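PDB 5SWV: pentafunctional AROM polypeptide from Schizosaccharomyces pombe, which catalyses five steps of the shikimate pathway, this fragment holding its 3-dehydroquinate dehydratase and shikimate dehydrogenase regions. Local coordinates for residues D31-C36 and T72-I77; Q4-K9 and C36-V41; K480-P485 and N499-L504; D359-A364 and L440-S445; Y19-D24 and K47-S52. One frame throughout, in Å; residues are numbered along the deposited sequence.

Contact 1 (D31-C36 and T72-I77); sequences DVTVGC and TTLPII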
# COMPACT_ATOMS: atom_id res chain seq x y z
N ASP A 31 -10.90 -2.10 -2.03
CA ASP A 31 -10.95 -3.41 -2.69
C ASP A 31 -10.35 -3.40 -4.10
O ASP A 31 -9.64 -4.34 -4.48
CB ASP A 31 -12.40 -3.94 -2.72
CG ASP A 31 -13.01 -4.16 -1.30
OD1 ASP A 31 -12.27 -4.44 -0.31
OD2 ASP A 31 -14.26 -4.09 -1.18
N VAL A 32 -10.62 -2.35 -4.88
CA VAL A 32 -10.17 -2.32 -6.28
C VAL A 32 -8.69 -2.01 -6.46
O VAL A 32 -8.17 -2.21 -7.55
CB VAL A 32 -10.96 -1.31 -7.15
CG1 VAL A 32 -12.45 -1.55 -7.01
CG2 VAL A 32 -10.61 0.12 -6.82
N THR A 33 -8.02 -1.51 -5.43
CA THR A 33 -6.59 -1.20 -5.51
C THR A 33 -5.67 -2.31 -5.01
O THR A 33 -4.46 -2.23 -5.18
CB THR A 33 -6.24 0.11 -4.76
OG1 THR A 33 -6.63 0.01 -3.39
CG2 THR A 33 -6.96 1.28 -5.40
N VAL A 34 -6.26 -3.32 -4.37
CA VAL A 34 -5.56 -4.56 -3.99
C VAL A 34 -4.52 -4.97 -5.04
O VAL A 34 -4.84 -5.05 -6.23
CB VAL A 34 -6.60 -5.68 -3.77
CG1 VAL A 34 -6.04 -7.08 -4.01
CG2 VAL A 34 -7.19 -5.57 -2.36
N GLY A 35 -3.29 -5.20 -4.58
CA GLY A 35 -2.21 -5.71 -5.41
C GLY A 35 -1.52 -4.73 -6.33
O GLY A 35 -0.61 -5.11 -7.06
N CYS A 36 -1.94 -3.46 -6.29
CA CYS A 36 -1.43 -2.43 -7.19
C CYS A 36 -0.42 -1.54 -6.50
O CYS A 36 -0.56 -1.22 -5.32
CB CYS A 36 -2.57 -1.58 -7.71
SG CYS A 36 -3.82 -2.56 -8.56
N THR A 72 -6.39 7.71 -0.81
CA THR A 72 -5.30 6.75 -0.99
C THR A 72 -3.94 7.42 -1.05
O THR A 72 -3.79 8.53 -1.56
CB THR A 72 -5.47 5.88 -2.26
OG1 THR A 72 -4.43 4.90 -2.32
CG2 THR A 72 -5.41 6.71 -3.53
N THR A 73 -2.95 6.67 -0.57
CA THR A 73 -1.56 7.08 -0.57
C THR A 73 -0.80 6.61 -1.80
O THR A 73 0.38 6.92 -1.95
CB THR A 73 -0.83 6.48 0.66
OG1 THR A 73 -0.85 5.04 0.59
CG2 THR A 73 -1.49 6.92 1.95
N LEU A 74 -1.46 5.84 -2.66
CA LEU A 74 -0.81 5.25 -3.82
C LEU A 74 -0.38 6.33 -4.82
O LEU A 74 -1.14 7.25 -5.10
CB LEU A 74 -1.74 4.24 -4.53
CG LEU A 74 -2.08 2.94 -3.80
CD1 LEU A 74 -3.06 2.11 -4.62
CD2 LEU A 74 -0.82 2.14 -3.46
N PRO A 75 0.84 6.20 -5.36
CA PRO A 75 1.26 7.08 -6.45
C PRO A 75 0.25 7.10 -7.60
O PRO A 75 -0.43 6.09 -7.85
CB PRO A 75 2.58 6.45 -6.93
CG PRO A 75 3.03 5.55 -5.84
CD PRO A 75 1.84 5.18 -5.03
N ILE A 76 0.16 8.23 -8.28
CA ILE A 76 -0.84 8.42 -9.32
C ILE A 76 -0.18 8.65 -10.67
O ILE A 76 0.83 9.35 -10.78
CB ILE A 76 -1.80 9.56 -8.95
CG1 ILE A 76 -2.68 9.09 -7.78
CG2 ILE A 76 -2.69 9.97 -10.12
CD1 ILE A 76 -3.38 10.21 -7.05
N ILE A 77 -0.78 8.03 -11.68
CA ILE A 77 -0.38 8.21 -13.05
C ILE A 77 -1.53 8.96 -13.69
O ILE A 77 -2.69 8.57 -13.54
CB ILE A 77 -0.14 6.85 -13.73
CG1 ILE A 77 0.99 6.10 -13.03
CG2 ILE A 77 0.19 7.03 -15.19
CD1 ILE A 77 0.90 4.60 -13.17
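Thr-33 and Leu-74 meet at the N-terminal end of the (βα)8 barrel of the type I dehydroquinase. Residues 31-36 run from the end of helix 29-32 toward strand 38-42, and residues 72-77 lead into strand 76-79, so both are αβ connections entering neighbouring parallel strands. The backbones stay well apart, with the closest CA atoms, those of Cys-36 and Leu-74, 8.4 Å from each other. Leu-74 spans this gap with both branches. Its CG stands beside its own N and anti to the carbonyl carbon (chi1 -68°), which directs the two methyl groups at the other loop. CD1 then lies 3.8 Å from Thr-33 CB and 4.1 Å from Thr-33 CG2, the two side chains running at a slant to one another.

Thr-33 meets Leu-74 through carbon, while its hydroxyl is bonded within its own chain. With chi1 at 58°, OG1 sits between the backbone N and the carbonyl carbon and is hydrogen-bonded to Leu-29 O, one helical turn back. Thr-33 also opens a type II turn, closed by Cys-36 N donating to Thr-33 O at 3.0 Å; Gly-35 takes the positive phi (78°) at its third position. In the facing loop Thr-72 OG1 accepts from Leu-74 N at 3.1 Å, an ST turn in the backbone from which Leu-74 projects. Ile-39 of strand 38-42 lies against Thr-33, Thr-72 and Leu-74, tying the contact to the barrel wall. The second branch of Leu-74 rests on the main chain at the last residue of the turn, CD2 lying 3.8 Å from Cys-36 O.

Contact 2 (Q4-K9 and C36-V41); sequences QKFKTK and CDAIEV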
# COMPACT_ATOMS: atom_id res chain seq x y z
N GLN A 4 12.34 4.55 -8.42
CA GLN A 4 13.45 3.73 -7.94
C GLN A 4 12.93 2.52 -7.14
O GLN A 4 13.45 1.41 -7.26
CB GLN A 4 14.42 4.59 -7.09
CG GLN A 4 15.78 3.95 -6.77
CD GLN A 4 16.53 3.45 -8.01
OE1 GLN A 4 17.10 2.35 -8.00
NE2 GLN A 4 16.52 4.25 -9.08
N LYS A 5 11.89 2.77 -6.35
CA LYS A 5 11.14 1.72 -5.66
C LYS A 5 10.64 0.65 -6.63
O LYS A 5 10.87 -0.55 -6.43
CB LYS A 5 9.93 2.32 -4.92
CG LYS A 5 9.55 1.61 -3.64
CD LYS A 5 10.22 2.25 -2.43
CE LYS A 5 9.48 3.51 -2.02
NZ LYS A 5 10.20 4.16 -0.90
N PHE A 6 9.95 1.11 -7.68
CA PHE A 6 9.36 0.24 -8.71
C PHE A 6 10.43 -0.53 -9.53
O PHE A 6 10.19 -1.66 -9.96
CB PHE A 6 8.48 1.07 -9.67
CG PHE A 6 7.20 1.64 -9.07
CD1 PHE A 6 6.75 1.33 -7.77
CD2 PHE A 6 6.39 2.47 -9.85
CE1 PHE A 6 5.56 1.87 -7.28
CE2 PHE A 6 5.21 2.99 -9.36
CZ PHE A 6 4.80 2.69 -8.08
N LYS A 7 11.58 0.11 -9.74
CA LYS A 7 12.66 -0.44 -10.55
C LYS A 7 13.38 -1.60 -9.88
O LYS A 7 13.71 -2.58 -10.55
CB LYS A 7 13.71 0.63 -10.89
CG LYS A 7 13.29 1.60 -11.98
CD LYS A 7 14.37 2.65 -12.23
CE LYS A 7 15.65 2.02 -12.77
NZ LYS A 7 16.42 2.99 -13.59
N THR A 8 13.65 -1.47 -8.59
CA THR A 8 14.31 -2.52 -7.81
C THR A 8 13.34 -3.61 -7.38
O THR A 8 13.77 -4.72 -7.07
CB THR A 8 15.02 -1.98 -6.56
OG1 THR A 8 14.07 -1.30 -5.73
CG2 THR A 8 16.18 -1.05 -6.95
N LYS A 9 12.04 -3.29 -7.32
CA LYS A 9 10.98 -4.32 -7.15
C LYS A 9 11.00 -5.30 -8.33
O LYS A 9 11.29 -4.93 -9.46
CB LYS A 9 9.61 -3.64 -7.04
CG LYS A 9 8.56 -4.38 -6.24
CD LYS A 9 7.45 -3.41 -5.87
CE LYS A 9 6.42 -3.99 -4.92
NZ LYS A 9 5.37 -4.73 -5.65
N CYS A 36 -1.94 -3.46 -6.29
CA CYS A 36 -1.43 -2.43 -7.19
C CYS A 36 -0.42 -1.54 -6.50
O CYS A 36 -0.56 -1.22 -5.32
CB CYS A 36 -2.57 -1.58 -7.71
SG CYS A 36 -3.82 -2.56 -8.56
N ASP A 37 0.60 -1.16 -7.24
CA ASP A 37 1.63 -0.25 -6.75
C ASP A 37 1.31 1.21 -7.07
O ASP A 37 1.95 2.11 -6.53
CB ASP A 37 2.99 -0.64 -7.32
CG ASP A 37 3.35 -2.08 -7.02
OD1 ASP A 37 3.87 -2.34 -5.92
OD2 ASP A 37 3.10 -2.97 -7.87
N ALA A 38 0.32 1.44 -7.95
CA ALA A 38 -0.07 2.77 -8.40
C ALA A 38 -1.44 2.76 -9.06
O ALA A 38 -1.99 1.70 -9.36
CB ALA A 38 0.97 3.29 -9.38
N ILE A 39 -1.98 3.96 -9.31
CA ILE A 39 -3.29 4.13 -9.92
C ILE A 39 -3.15 5.07 -11.11
O ILE A 39 -2.68 6.20 -10.97
CB ILE A 39 -4.28 4.74 -8.92
CG1 ILE A 39 -4.37 3.88 -7.67
CG2 ILE A 39 -5.69 4.84 -9.50
CD1 ILE A 39 -5.25 4.51 -6.61
N GLU A 40 -3.53 4.59 -12.28
CA GLU A 40 -3.69 5.44 -13.43
C GLU A 40 -5.09 6.01 -13.41
O GLU A 40 -6.07 5.27 -13.37
CB GLU A 40 -3.49 4.65 -14.71
CG GLU A 40 -3.48 5.49 -15.96
CD GLU A 40 -3.13 4.68 -17.19
OE1 GLU A 40 -3.95 3.80 -17.56
OE2 GLU A 40 -2.04 4.90 -17.78
N VAL A 41 -5.19 7.34 -13.40
CA VAL A 41 -6.45 7.99 -13.62
C VAL A 41 -6.51 8.21 -15.11
O VAL A 41 -5.71 8.97 -15.66
CB VAL A 41 -6.56 9.34 -12.90
CG1 VAL A 41 -7.91 9.98 -13.21
CG2 VAL A 41 -6.35 9.17 -11.40
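Phe-6 and Asp-37 mark the closest backbone approach, 8.0 Å between CA atoms, where the N-terminal helix 3-8 faces the loop and first residues of strand 38-42 at the N-terminal end of the dehydroquinase (βα)8 barrel. Phe-6 reaches in with the far end of its ring. CZ lies 3.3 Å from Asp-37 O, which sits at the ring edge near its plane, while CE1 is 3.6 Å from Asp-37 CB. The ring and the carboxylate are turned 65° apart, and the two side chains run alongside in opposing senses. Ala-38 CB adds an apolar contact, 4.1 Å from Phe-6 CZ. Phe-216, from a loop, also packs on this ring.

The charged pair forms just after the helix. Lys-9, where the chain departs from the helix, has its CG anti to the backbone N, and its chain stays extended until a bend at chi4 (-85°) turns the ammonium group to Asp-37. NZ is additionally hydrogen-bonded to Arg-11 O and to Gly-517 O, the latter beyond helix 500-516 of the shikimate dehydrogenase part, so three oxygens grip one lysine. Both carboxylate oxygens of Asp-37 have partners: OD2 accepts from Thr-13 N at the start of strand 13-17. The salt bridge itself uses the syn side of Asp-37 OD1, with Lys-9 NZ 2.8 Å away and 20° out of the carboxylate plane.

Contact 3 (K480-P485 and N499-L504); sequences KPLHTP and NGLEAL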
# COMPACT_ATOMS: atom_id res chain seq x y z
N LYS A 480 -10.38 -9.35 23.95
CA LYS A 480 -10.78 -10.36 24.93
C LYS A 480 -11.28 -9.67 26.21
O LYS A 480 -10.48 -9.42 27.13
CB LYS A 480 -9.58 -11.28 25.22
CG LYS A 480 -9.80 -12.38 26.26
CD LYS A 480 -10.80 -13.43 25.80
CE LYS A 480 -10.98 -14.52 26.85
NZ LYS A 480 -11.70 -15.68 26.27
N PRO A 481 -12.60 -9.34 26.28
CA PRO A 481 -13.65 -9.51 25.26
C PRO A 481 -13.46 -8.71 23.96
O PRO A 481 -12.58 -7.86 23.88
CB PRO A 481 -14.93 -9.04 25.99
CG PRO A 481 -14.48 -8.31 27.21
CD PRO A 481 -13.16 -8.90 27.58
N LEU A 482 -14.29 -9.01 22.96
CA LEU A 482 -14.28 -8.30 21.67
C LEU A 482 -14.67 -6.83 21.85
O LEU A 482 -13.91 -5.95 21.44
CB LEU A 482 -15.22 -8.97 20.65
CG LEU A 482 -14.81 -10.34 20.09
CD1 LEU A 482 -15.99 -11.09 19.45
CD2 LEU A 482 -13.67 -10.16 19.10
N HIS A 483 -15.84 -6.60 22.45
CA HIS A 483 -16.26 -5.26 22.94
C HIS A 483 -15.76 -5.08 24.38
O HIS A 483 -16.20 -5.81 25.28
CB HIS A 483 -17.80 -5.10 22.94
CG HIS A 483 -18.44 -5.16 21.58
ND1 HIS A 483 -18.96 -6.33 21.06
CD2 HIS A 483 -18.70 -4.19 20.67
CE1 HIS A 483 -19.49 -6.08 19.87
NE2 HIS A 483 -19.35 -4.79 19.62
N THR A 484 -14.85 -4.13 24.60
CA THR A 484 -14.19 -3.96 25.91
C THR A 484 -14.90 -2.94 26.78
O THR A 484 -15.70 -2.15 26.27
CB THR A 484 -12.70 -3.51 25.79
OG1 THR A 484 -12.61 -2.14 25.39
CG2 THR A 484 -11.93 -4.38 24.81
N PRO A 485 -14.61 -2.95 28.09
CA PRO A 485 -15.05 -1.89 29.00
C PRO A 485 -14.81 -0.47 28.49
O PRO A 485 -15.75 0.32 28.41
CB PRO A 485 -14.22 -2.17 30.27
CG PRO A 485 -14.03 -3.65 30.27
CD PRO A 485 -14.09 -4.12 28.84
N ASN A 499 -11.24 -2.07 17.28
CA ASN A 499 -10.87 -3.13 18.22
C ASN A 499 -9.56 -3.79 17.85
O ASN A 499 -9.04 -3.59 16.75
CB ASN A 499 -12.01 -4.15 18.39
CG ASN A 499 -12.22 -5.06 17.18
OD1 ASN A 499 -11.67 -4.87 16.09
ND2 ASN A 499 -13.04 -6.07 17.39
N GLY A 500 -9.04 -4.58 18.78
CA GLY A 500 -7.73 -5.19 18.65
C GLY A 500 -7.65 -6.28 17.61
O GLY A 500 -6.59 -6.61 17.12
N LEU A 501 -8.80 -6.84 17.27
CA LEU A 501 -8.85 -7.82 16.19
C LEU A 501 -8.56 -7.15 14.85
O LEU A 501 -7.80 -7.69 14.03
CB LEU A 501 -10.20 -8.52 16.20
CG LEU A 501 -10.33 -9.80 15.37
CD1 LEU A 501 -9.13 -10.73 15.56
CD2 LEU A 501 -11.65 -10.50 15.71
N GLU A 502 -9.13 -5.97 14.63
CA GLU A 502 -8.79 -5.20 13.45
C GLU A 502 -7.28 -4.99 13.35
O GLU A 502 -6.69 -5.23 12.31
CB GLU A 502 -9.52 -3.87 13.41
CG GLU A 502 -8.94 -2.93 12.36
CD GLU A 502 -9.86 -1.82 11.97
OE1 GLU A 502 -10.91 -1.65 12.62
OE2 GLU A 502 -9.50 -1.11 11.01
N ALA A 503 -6.65 -4.55 14.44
CA ALA A 503 -5.21 -4.33 14.42
C ALA A 503 -4.43 -5.59 14.14
O ALA A 503 -3.49 -5.55 13.35
CB ALA A 503 -4.74 -3.72 15.73
N LEU A 504 -4.80 -6.69 14.78
CA LEU A 504 -4.18 -8.00 14.53
C LEU A 504 -4.26 -8.39 13.05
O LEU A 504 -3.28 -8.89 12.48
CB LEU A 504 -4.84 -9.12 15.36
CG LEU A 504 -4.05 -10.45 15.50
CD1 LEU A 504 -4.40 -11.04 16.86
CD2 LEU A 504 -4.22 -11.53 14.39
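Asn-499 OD1, on the residue that Leu-482 flanks, accepts from Glu-502 N at 3.1 Å, with an N-H...O angle of 160°. This is the N-cap bond of helix 500-516. The donor stands above the amide carbonyl plane, 44° out of it, so the bond is nearly straight at the hydrogen but does not follow a lone pair. Asn-499 CG lies between its backbone N and carbonyl carbon (chi1 72°), which folds the amide back over the first turn and brings OD1 within range of the N-H.

Across the contact the capping residue shows its carbon and amide nitrogen sides to the main chain of Leu-482: CB is 4.0 Å from Leu-482 O, and ND2 is 4.1 Å from the same oxygen. The leucines supply the apolar part. Leu-482 CD2 touches Leu-501 CD2 at 4.0 Å, methyl against methyl.

Residues 480-485 form the loop between strand 472-476 and helix 485-492, and residues 499-504 follow strand 496-498. These strands are parallel neighbours in the sheet of the Rossmann-like dehydrogenase domain, so the contact joins a loop to the capped start of a helix, each following the C-terminal end of its strand. The first loop contains a cis peptide before Pro-481 and ends at Thr-484, whose OG1 caps helix 485-492 through Met-487 N and also bonds Asp-476 OD2. With capping done separately in each segment and no hydrogen bond between them, the contact between these two segments is van der Waals packing, which implies little directional constraint.

Contact 4 (D359-A364 and L440-S445); sequences DTFANA and LSAVVS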
# COMPACT_ATOMS: atom_id res chain seq x y z
N ASP A 359 -1.76 1.51 10.70
CA ASP A 359 -2.64 1.29 9.54
C ASP A 359 -4.13 1.37 9.90
O ASP A 359 -4.97 1.68 9.04
CB ASP A 359 -2.42 -0.09 8.90
CG ASP A 359 -1.03 -0.28 8.29
OD1 ASP A 359 -0.17 0.63 8.30
OD2 ASP A 359 -0.80 -1.40 7.78
N THR A 360 -4.47 1.05 11.15
CA THR A 360 -5.85 1.13 11.60
C THR A 360 -6.30 2.60 11.61
O THR A 360 -7.35 2.92 11.07
CB THR A 360 -6.01 0.48 12.99
OG1 THR A 360 -5.70 -0.90 12.88
CG2 THR A 360 -7.42 0.62 13.50
N PHE A 361 -5.49 3.47 12.21
CA PHE A 361 -5.74 4.91 12.20
C PHE A 361 -5.73 5.46 10.78
O PHE A 361 -6.64 6.19 10.39
CB PHE A 361 -4.71 5.66 13.06
CG PHE A 361 -5.01 5.62 14.54
CD1 PHE A 361 -6.02 6.42 15.07
CD2 PHE A 361 -4.30 4.80 15.39
CE1 PHE A 361 -6.31 6.37 16.43
CE2 PHE A 361 -4.59 4.76 16.75
CZ PHE A 361 -5.60 5.54 17.27
N ALA A 362 -4.73 5.09 10.00
CA ALA A 362 -4.63 5.55 8.61
C ALA A 362 -5.95 5.36 7.84
O ALA A 362 -6.38 6.28 7.14
CB ALA A 362 -3.49 4.86 7.88
N ASN A 363 -6.59 4.21 8.02
CA ASN A 363 -7.86 3.89 7.36
C ASN A 363 -9.10 4.44 8.06
O ASN A 363 -10.08 4.77 7.39
CB ASN A 363 -8.02 2.37 7.16
CG ASN A 363 -7.19 1.85 6.00
OD1 ASN A 363 -7.69 1.71 4.87
ND2 ASN A 363 -5.90 1.61 6.25
N ALA A 364 -9.07 4.53 9.38
CA ALA A 364 -10.24 4.99 10.15
C ALA A 364 -10.49 6.49 10.09
O ALA A 364 -11.58 6.92 10.44
CB ALA A 364 -10.13 4.55 11.60
N LEU A 440 -8.72 15.80 22.30
CA LEU A 440 -7.99 14.66 21.73
C LEU A 440 -8.54 14.27 20.36
O LEU A 440 -9.75 14.35 20.12
CB LEU A 440 -8.09 13.45 22.66
CG LEU A 440 -7.53 13.66 24.07
CD1 LEU A 440 -8.00 12.55 24.99
CD2 LEU A 440 -6.01 13.73 24.02
N SER A 441 -7.64 13.86 19.47
CA SER A 441 -8.01 13.34 18.15
C SER A 441 -7.75 11.82 17.99
O SER A 441 -8.24 11.23 17.02
CB SER A 441 -7.25 14.11 17.07
OG SER A 441 -7.66 15.46 17.05
N ALA A 442 -7.01 11.21 18.91
CA ALA A 442 -6.60 9.80 18.78
C ALA A 442 -6.30 9.22 20.15
O ALA A 442 -5.67 9.89 20.97
CB ALA A 442 -5.38 9.67 17.88
N VAL A 443 -6.75 8.00 20.40
CA VAL A 443 -6.49 7.33 21.67
C VAL A 443 -6.16 5.87 21.44
O VAL A 443 -6.74 5.25 20.56
CB VAL A 443 -7.69 7.47 22.64
CG1 VAL A 443 -7.41 6.75 23.96
CG2 VAL A 443 -8.01 8.94 22.90
N VAL A 444 -5.23 5.32 22.21
CA VAL A 444 -4.90 3.89 22.17
C VAL A 444 -4.81 3.35 23.59
O VAL A 444 -4.01 3.84 24.38
CB VAL A 444 -3.57 3.60 21.45
CG1 VAL A 444 -3.42 2.10 21.19
CG2 VAL A 444 -3.49 4.37 20.14
N SER A 445 -5.64 2.36 23.93
CA SER A 445 -5.49 1.64 25.19
C SER A 445 -4.73 0.36 24.92
O SER A 445 -5.18 -0.44 24.11
CB SER A 445 -6.83 1.29 25.79
OG SER A 445 -6.62 0.44 26.91
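Apolar packing between Phe-361 and strand 442-445 dominates this buried contact. The ring stands with its far end toward the strand, set there by a chi1 of -80° that puts CG beside the backbone N and anti to the carbonyl carbon. Two methyl groups touch that far end: CE1 is 3.7 Å from Ala-442 CB, and CE2 is 3.6 Å from Val-444 CG2. The valine methyl lies near the ring plane, whereas the alanine methyl approaches obliquely. Val-444 uses the branch beside its own N, CG2, for this contact. Val-473 and Leu-475 of the adjacent strand 472-476 also touch Phe-361.

A polar backbone atom meets the ring edge. Val-443 O lies in the ring plane, 3.5 Å from Phe-361 CZ; the CB of Val-443 is directed away from the helix, leaving its main chain to face the ring between the two methyl contacts.

Hydrogen bonds act within the helix and do not cross to the strand. Asp-359 O accepts from Asn-363 N at 3.2 Å and from Asn-363 ND2 at 2.9 Å, the latter with an N-H...O angle of 171°. The amide thus folds back along the helix on the side away from Phe-361. Asn-363 O is bonded by Arg-30 NH2 of the dehydroquinase part.

The local axes of helix and strand are 11.1 Å apart and inclined at 146°, with Phe-361 filling the space between them at this point. A parallel sheet of strand order 3-2-1-4-5-6 with a helix packed against it identifies the Rossmann-like domain of the shikimate dehydrogenase.

Contact 5 (Y19-D24 and K47-S52); sequences YPRIED and KDPKSS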
# COMPACT_ATOMS: atom_id res chain seq x y z
N TYR A 19 -13.45 5.05 -14.07
CA TYR A 19 -14.78 5.52 -13.75
C TYR A 19 -14.96 6.90 -14.38
O TYR A 19 -13.98 7.60 -14.61
CB TYR A 19 -14.94 5.69 -12.25
CG TYR A 19 -15.07 4.42 -11.45
CD1 TYR A 19 -16.29 3.75 -11.36
CD2 TYR A 19 -13.99 3.90 -10.72
CE1 TYR A 19 -16.43 2.61 -10.59
CE2 TYR A 19 -14.12 2.75 -9.96
CZ TYR A 19 -15.35 2.12 -9.89
OH TYR A 19 -15.51 0.98 -9.15
N PRO A 20 -16.20 7.30 -14.65
CA PRO A 20 -16.46 8.69 -15.03
C PRO A 20 -16.27 9.71 -13.93
O PRO A 20 -16.08 10.87 -14.23
CB PRO A 20 -17.93 8.69 -15.44
CG PRO A 20 -18.38 7.28 -15.40
CD PRO A 20 -17.45 6.54 -14.52
N ARG A 21 -16.37 9.28 -12.67
CA ARG A 21 -16.19 10.16 -11.49
C ARG A 21 -15.43 9.45 -10.37
O ARG A 21 -15.68 8.28 -10.10
CB ARG A 21 -17.55 10.56 -10.94
CG ARG A 21 -18.43 11.38 -11.87
CD ARG A 21 -17.88 12.79 -12.02
NE ARG A 21 -18.00 13.56 -10.78
CZ ARG A 21 -19.00 14.39 -10.46
NH1 ARG A 21 -20.02 14.63 -11.29
NH2 ARG A 21 -18.96 15.00 -9.29
N ILE A 22 -14.52 10.16 -9.70
CA ILE A 22 -13.78 9.56 -8.58
C ILE A 22 -14.74 9.22 -7.41
O ILE A 22 -14.50 8.25 -6.69
CB ILE A 22 -12.56 10.43 -8.14
CG1 ILE A 22 -11.30 10.04 -8.93
CG2 ILE A 22 -12.17 10.22 -6.67
CD1 ILE A 22 -11.40 10.26 -10.40
N GLU A 23 -15.81 9.99 -7.26
CA GLU A 23 -16.86 9.69 -6.27
C GLU A 23 -17.38 8.26 -6.41
O GLU A 23 -17.67 7.61 -5.41
CB GLU A 23 -18.05 10.66 -6.39
CG GLU A 23 -17.78 12.09 -5.96
CD GLU A 23 -17.27 13.01 -7.09
OE1 GLU A 23 -16.85 12.53 -8.17
OE2 GLU A 23 -17.29 14.23 -6.89
N ASP A 24 -17.50 7.79 -7.65
CA ASP A 24 -17.98 6.43 -7.96
C ASP A 24 -16.99 5.37 -7.51
O ASP A 24 -17.37 4.24 -7.24
CB ASP A 24 -18.24 6.26 -9.47
CG ASP A 24 -19.22 7.29 -10.03
OD1 ASP A 24 -19.98 7.88 -9.25
OD2 ASP A 24 -19.22 7.49 -11.27
N LYS A 47 -15.90 12.47 -16.70
CA LYS A 47 -16.97 13.29 -17.29
C LYS A 47 -17.33 14.47 -16.38
O LYS A 47 -17.89 14.29 -15.29
CB LYS A 47 -18.21 12.42 -17.58
CG LYS A 47 -17.96 11.22 -18.50
CD LYS A 47 -17.61 11.61 -19.94
CE LYS A 47 -18.84 12.10 -20.71
NZ LYS A 47 -18.62 13.28 -21.60
N ASP A 48 -17.01 15.67 -16.85
CA ASP A 48 -17.29 16.93 -16.16
C ASP A 48 -18.75 17.33 -16.35
O ASP A 48 -19.18 17.50 -17.49
CB ASP A 48 -16.38 18.01 -16.75
CG ASP A 48 -16.38 19.30 -15.95
OD1 ASP A 48 -17.28 19.55 -15.12
OD2 ASP A 48 -15.45 20.08 -16.17
N PRO A 49 -19.51 17.52 -15.25
CA PRO A 49 -20.89 17.99 -15.40
C PRO A 49 -21.06 19.37 -16.07
O PRO A 49 -22.13 19.61 -16.65
CB PRO A 49 -21.39 18.03 -13.96
CG PRO A 49 -20.57 17.04 -13.26
CD PRO A 49 -19.21 17.22 -13.85
N LYS A 50 -20.05 20.24 -15.99
CA LYS A 50 -20.04 21.54 -16.67
C LYS A 50 -18.98 21.52 -17.76
O LYS A 50 -17.80 21.67 -17.47
CB LYS A 50 -19.69 22.66 -15.69
CG LYS A 50 -20.63 22.76 -14.51
CD LYS A 50 -19.96 23.47 -13.34
CE LYS A 50 -20.74 23.30 -12.04
NZ LYS A 50 -19.82 23.31 -10.88
N SER A 51 -19.37 21.33 -19.01
CA SER A 51 -18.37 21.12 -20.05
C SER A 51 -18.74 21.86 -21.34
O SER A 51 -18.18 22.93 -21.62
CB SER A 51 -18.13 19.62 -20.27
OG SER A 51 -17.05 19.39 -21.15
N SER A 52 -19.68 21.30 -22.11
CA SER A 52 -20.21 21.90 -23.37
C SER A 52 -19.26 22.04 -24.59
O SER A 52 -19.74 22.28 -25.70
CB SER A 52 -20.98 23.23 -23.09
OG SER A 52 -20.14 24.37 -22.94
O HOH W 1 -20.26 13.23 -14.43
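Lys-47 is joined to the loop of Pro-20 and Arg-21 by both ends of its backbone, one directly and one through water. Its N donates to Pro-20 O at 2.9 Å, with an N-H...O angle of 164°; the donor lies in the carbonyl plane, on a lone pair. Its O accepts from a water at 2.7 Å, and that water in turn accepts a weak bond from Arg-21 NH1 at 3.4 Å, lying in plane at the guanidinium edge.

Arg-21 gets there by folding. Its chain bends at chi2 (-71°) and chi3 (-68°), which places CD 3.6 Å from Lys-47 O and brings the guanidinium to Pro-49, NH1 approaching CG obliquely. The group is steadied from its own segment: NE bonds Glu-23 OE1 and NH2 bonds Glu-23 OE2, each at 3.0 Å, a side-on, two-nitrogen salt bridge. Both nitrogens come from above the carboxylate plane, so the flat groups are not coplanar. Gln-64 of helix 58-69 donates to Glu-23 OE1 as a second shell.

These segments are βα loops, following strands 13-17 and 38-42 of the dehydroquinase (βα)8 barrel, and therefore lie toward the C-terminal ends of the strands, where barrels of this fold carry their active sites. Away from the polar bonds, Pro-20 CB rests 4.0 Å from Lys-47 CG. Beyond Lys-47 the loop is shaped by an Asx turn, Asp-48 OD1 accepting from Lys-50 N at 3.0 Å. Lys-47, Asp-48, Pro-49, Ser-51 and Ser-52 also touch a crystal neighbour.

Contacts 1 and 2 share Cys-36, lie 9 Å apart between centres, and are tied by parallel pairing of strands 38-42 and 76-79, with a probable hydrogen bond from Ile-77 N to Ile-39 O of 2.7 Å. Both sit at the N-terminal end of the barrel; contact 5, about 20 Å from contact 1 between centres, lies toward the other end, which in this fold holds the active site. Contacts 3 and 4 belong to the dehydrogenase domain, 14 Å apart between centres, and touch where Thr-360 CG2 lies 3.7 Å from Glu-502 OE2. The two enzyme parts meet through bonds such as Asn-363 O with Arg-30 and Gly-35 N with Thr-519, although contacts 1 and 4 stay about 7 Å apart at their nearest atoms.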